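Local coordinates for protein putative aldehyde dehydrogenase (Burkholderia cenocepacia, PDB 4YWE) that probably oxidises aldehydes with NAD or NADP as the electron acceptor, at residues L133-Q136 against A137-V141; G169-A173 against A174-C178. One frame throughout, in Å; residues are numbered along the deposited sequence.

The two contacts come in series along the chain, contact 1 (133-141) before contact 2 (169-178); both are local contacts, a hairpin end and a helix C-terminus. Their centres lie about 31 Å apart and their nearest atoms about 19 Å, so they do not touch. One mixed sheet joins them: strand 139-155 starts in contact 1, and contact 2 holds the last turn of helix 160-174 and the start of strand 177-182, the parallel neighbour of 139-155. Centre to centre, contact 1 sits about 42 Å from the middle of the chain, contact 2 about 17 Å. A long strand, interrupted by a bulge or short loop, thus runs from the subunit interface into the core.

Contact 1 (L133-Q136 against A137-V141); sequences LPYQ and AGYTV
Y135 points the edge of its ring at the face of Y139, a T-shaped pair with centroids 5.4 Å apart and planes at 82°. The side chains lie side by side, pointing the same way; CE2 of Y135 sits over the Y139 ring, offset toward its rim, while CB of Y139 meets the Y135 ring at its edge, 3.8 Å from CD2. With CG anti to the backbone N (chi1 -158°), Y135 swings its ring alongside Y139. Flat rings suit such a pair in a partly exposed place where a second subunit packs. Q136 follows the same direction: its extended chain runs beside Y139, the amide plane 84° from the ring, and its CG covers a face of the Y135 ring, 4.1 Å above the plane, a role suited to a chain of methylenes.

V141 brings its two methyls to different partners. CG2 reaches CB of Y135 at 3.7 Å, and CG1 approaches CB of L133 at 4.0 Å, so a branched residue suits the place. Along the backbone, L133 N donates to V141 O (3.0 Å), and a water bridges L133 O to V141 N. A type II turn runs from Q136 to Y139, with a weak bond from Y139 N to Q136 O; G138 suits its third position because phi is positive there.

Strand 477-485 lies against Y139 and V141, while E453 and A448 of a second subunit pack on Y135 and Y139 respectively. This is the loop end of a beta hairpin formed by antiparallel strands 130-133 and 139-155, where subunits of the tetramer meet.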
loop_
_atom_site.group_PDB
_atom_site.type_symbol
_atom_site.label_atom_id
_atom_site.label_comp_id
_atom_site.label_asym_id
_atom_site.label_seq_id
_atom_site.Cartn_x
_atom_site.Cartn_y
_atom_site.Cartn_z
ATOM N N LEU A 133 5.526 5.031 9.808
ATOM C CA LEU A 133 6.376 5.863 8.968
ATOM C C LEU A 133 7.783 5.996 9.534
ATOM O O LEU A 133 7.954 6.188 10.738
ATOM C CB LEU A 133 5.752 7.249 8.802
ATOM C CG LEU A 133 4.289 7.276 8.358
ATOM C CD1 LEU A 133 3.759 8.702 8.337
ATOM C CD2 LEU A 133 4.131 6.615 6.997
ATOM N N PRO A 134 8.797 5.890 8.662
ATOM C CA PRO A 134 10.187 6.118 9.069
ATOM C C PRO A 134 10.367 7.527 9.621
ATOM O O PRO A 134 9.936 8.490 8.989
ATOM C CB PRO A 134 10.975 5.929 7.768
ATOM C CG PRO A 134 10.093 5.083 6.910
ATOM C CD PRO A 134 8.693 5.499 7.246
ATOM N N TYR A 135 10.981 7.641 10.792
ATOM C CA TYR A 135 11.140 8.936 11.439
ATOM C C TYR A 135 12.423 8.947 12.262
ATOM O O TYR A 135 13.245 8.039 12.142
ATOM C CB TYR A 135 9.919 9.245 12.314
ATOM C CG TYR A 135 9.715 10.716 12.611
ATOM C CD1 TYR A 135 9.544 11.635 11.583
ATOM C CD2 TYR A 135 9.676 11.181 13.920
ATOM C CE1 TYR A 135 9.355 12.979 11.850
ATOM C CE2 TYR A 135 9.486 12.522 14.196
ATOM C CZ TYR A 135 9.325 13.417 13.157
ATOM O OH TYR A 135 9.135 14.753 13.427
ATOM N N GLN A 136 12.587 9.970 13.094
ATOM C CA GLN A 136 13.807 10.150 13.877
ATOM C C GLN A 136 14.086 8.977 14.809
ATOM O O GLN A 136 13.197 8.179 15.108
ATOM C CB GLN A 136 13.729 11.442 14.692
ATOM C CG GLN A 136 13.582 12.700 13.855
ATOM C CD GLN A 136 13.547 13.959 14.699
ATOM O OE1 GLN A 136 13.594 13.899 15.928
ATOM N NE2 GLN A 136 13.468 15.108 14.041
ATOM N N ALA A 137 15.333 8.882 15.263
ATOM C CA ALA A 137 15.728 7.847 16.209
ATOM C C ALA A 137 15.039 8.068 17.549
ATOM O O ALA A 137 14.850 9.204 17.982
ATOM C CB ALA A 137 17.239 7.831 16.382
ATOM N N GLY A 138 14.663 6.974 18.201
ATOM C CA GLY A 138 13.950 7.054 19.461
ATOM C C GLY A 138 12.482 7.378 19.274
ATOM O O GLY A 138 11.769 7.653 20.239
ATOM N N TYR A 139 12.032 7.344 18.024
ATOM C CA TYR A 139 10.642 7.638 17.695
ATOM C C TYR A 139 9.956 6.466 17.008
ATOM O O TYR A 139 10.581 5.716 16.262
ATOM C CB TYR A 139 10.551 8.871 16.793
ATOM C CG TYR A 139 10.447 10.184 17.529
ATOM C CD1 TYR A 139 11.585 10.856 17.957
ATOM C CD2 TYR A 139 9.210 10.760 17.784
ATOM C CE1 TYR A 139 11.491 12.062 18.626
ATOM C CE2 TYR A 139 9.107 11.964 18.451
ATOM C CZ TYR A 139 10.250 12.610 18.870
ATOM O OH TYR A 139 10.149 13.808 19.536
ATOM N N THR A 140 8.662 6.321 17.268
ATOM C CA THR A 140 7.826 5.391 16.520
ATOM C C THR A 140 6.575 6.119 16.044
ATOM O O THR A 140 5.800 6.639 16.848
ATOM C CB THR A 140 7.428 4.161 17.355
ATOM O OG1 THR A 140 8.588 3.359 17.612
ATOM C CG2 THR A 140 6.405 3.324 16.602
ATOM N N VAL A 141 6.388 6.162 14.731
ATOM C CA VAL A 141 5.263 6.876 14.147
ATOM C C VAL A 141 4.299 5.894 13.497
ATOM O O VAL A 141 4.692 5.099 12.647
ATOM C CB VAL A 141 5.743 7.926 13.134
ATOM C CG1 VAL A 141 4.558 8.573 12.431
ATOM C CG2 VAL A 141 6.601 8.977 13.827
HETATM O O HOH W 1 8.289 5.162 13.269
#

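Contact 2 (G169-A173 against A174-C178); sequences GAALA and AGNAC
A171 O accepts two good bonds, both from N176: the backbone N at 2.9 Å and ND2 at 3.0 Å, the amide arriving in the carbonyl plane on a lone pair. G175 N and A174 N add only weak bonds, and A174 N still makes the helical bond to A170 O (3.0 Å). Asparagine suits its place because CG, anti to the carbonyl carbon (chi1 -58°), turns ND2 back to the oxygen its backbone holds. ND2 also bonds F476 O, and OD1 takes G149 N, so the buried amide is satisfied at both ends. With phi at 103°, G175 adopts a shape in which a beta carbon would crowd the preceding carbonyl.

Away from this dense polar cluster the contact is looser and apolar, though still buried. C178 SG lies 3.9 Å from L172 CD2, and the A171 methyl packs directly against it (CB to SG 3.8 Å); a small side chain suits a helix close to the sheet, where A171 also touches T151 and H153. The bonds N176 N to A171 O and G175 N to L172 O (2.9 Å) define a Schellman motif ending helix 160-174, where a beta-alpha-beta crossover returns to strand 177-182.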
loop_
_atom_site.group_PDB
_atom_site.type_symbol
_atom_site.label_atom_id
_atom_site.label_comp_id
_atom_site.label_asym_id
_atom_site.label_seq_id
_atom_site.Cartn_x
_atom_site.Cartn_y
_atom_site.Cartn_z
ATOM N N GLY A 169 -22.680 1.306 2.315
ATOM C CA GLY A 169 -21.880 0.106 2.483
ATOM C C GLY A 169 -20.433 0.389 2.836
ATOM O O GLY A 169 -19.845 -0.288 3.680
ATOM N N ALA A 170 -19.857 1.398 2.190
ATOM C CA ALA A 170 -18.479 1.791 2.461
ATOM C C ALA A 170 -18.379 2.540 3.786
ATOM O O ALA A 170 -17.427 2.351 4.544
ATOM C CB ALA A 170 -17.936 2.646 1.325
ATOM N N ALA A 171 -19.365 3.389 4.055
ATOM C CA ALA A 171 -19.393 4.177 5.282
ATOM C C ALA A 171 -19.495 3.275 6.508
ATOM O O ALA A 171 -18.800 3.479 7.502
ATOM C CB ALA A 171 -20.552 5.166 5.250
ATOM N N LEU A 172 -20.367 2.276 6.428
ATOM C CA LEU A 172 -20.538 1.318 7.515
ATOM C C LEU A 172 -19.275 0.493 7.730
ATOM O O LEU A 172 -18.856 0.271 8.867
ATOM C CB LEU A 172 -21.727 0.396 7.235
ATOM C CG LEU A 172 -23.114 0.995 7.462
ATOM C CD1 LEU A 172 -24.196 0.022 7.015
ATOM C CD2 LEU A 172 -23.290 1.367 8.927
ATOM N N ALA A 173 -18.675 0.040 6.634
ATOM C CA ALA A 173 -17.464 -0.769 6.702
ATOM C C ALA A 173 -16.329 0.024 7.339
ATOM O O ALA A 173 -15.487 -0.533 8.045
ATOM C CB ALA A 173 -17.064 -1.254 5.312
ATOM N N ALA A 174 -16.327 1.332 7.095
ATOM C CA ALA A 174 -15.308 2.220 7.644
ATOM C C ALA A 174 -15.536 2.489 9.132
ATOM O O ALA A 174 -14.643 2.976 9.826
ATOM C CB ALA A 174 -15.280 3.529 6.869
ATOM N N GLY A 175 -16.736 2.175 9.615
ATOM C CA GLY A 175 -17.049 2.320 11.025
ATOM C C GLY A 175 -17.895 3.532 11.369
ATOM O O GLY A 175 -18.033 3.890 12.541
ATOM N N ASN A 176 -18.467 4.162 10.350
ATOM C CA ASN A 176 -19.312 5.334 10.551
ATOM C C ASN A 176 -20.757 4.942 10.847
ATOM O O ASN A 176 -21.198 3.844 10.507
ATOM C CB ASN A 176 -19.273 6.243 9.319
ATOM C CG ASN A 176 -17.870 6.703 8.974
ATOM O OD1 ASN A 176 -17.373 7.684 9.527
ATOM N ND2 ASN A 176 -17.227 6.002 8.048
ATOM N N ALA A 177 -21.486 5.849 11.491
ATOM C CA ALA A 177 -22.932 5.720 11.632
ATOM C C ALA A 177 -23.584 6.602 10.573
ATOM O O ALA A 177 -23.101 7.698 10.296
ATOM C CB ALA A 177 -23.381 6.113 13.028
ATOM N N CYS A 178 -24.676 6.129 9.982
ATOM C CA CYS A 178 -25.189 6.749 8.763
ATOM C C CYS A 178 -26.545 7.431 8.914
ATOM O O CYS A 178 -27.447 6.917 9.575
ATOM C CB CYS A 178 -25.277 5.700 7.652
ATOM S SG CYS A 178 -23.715 4.857 7.324
#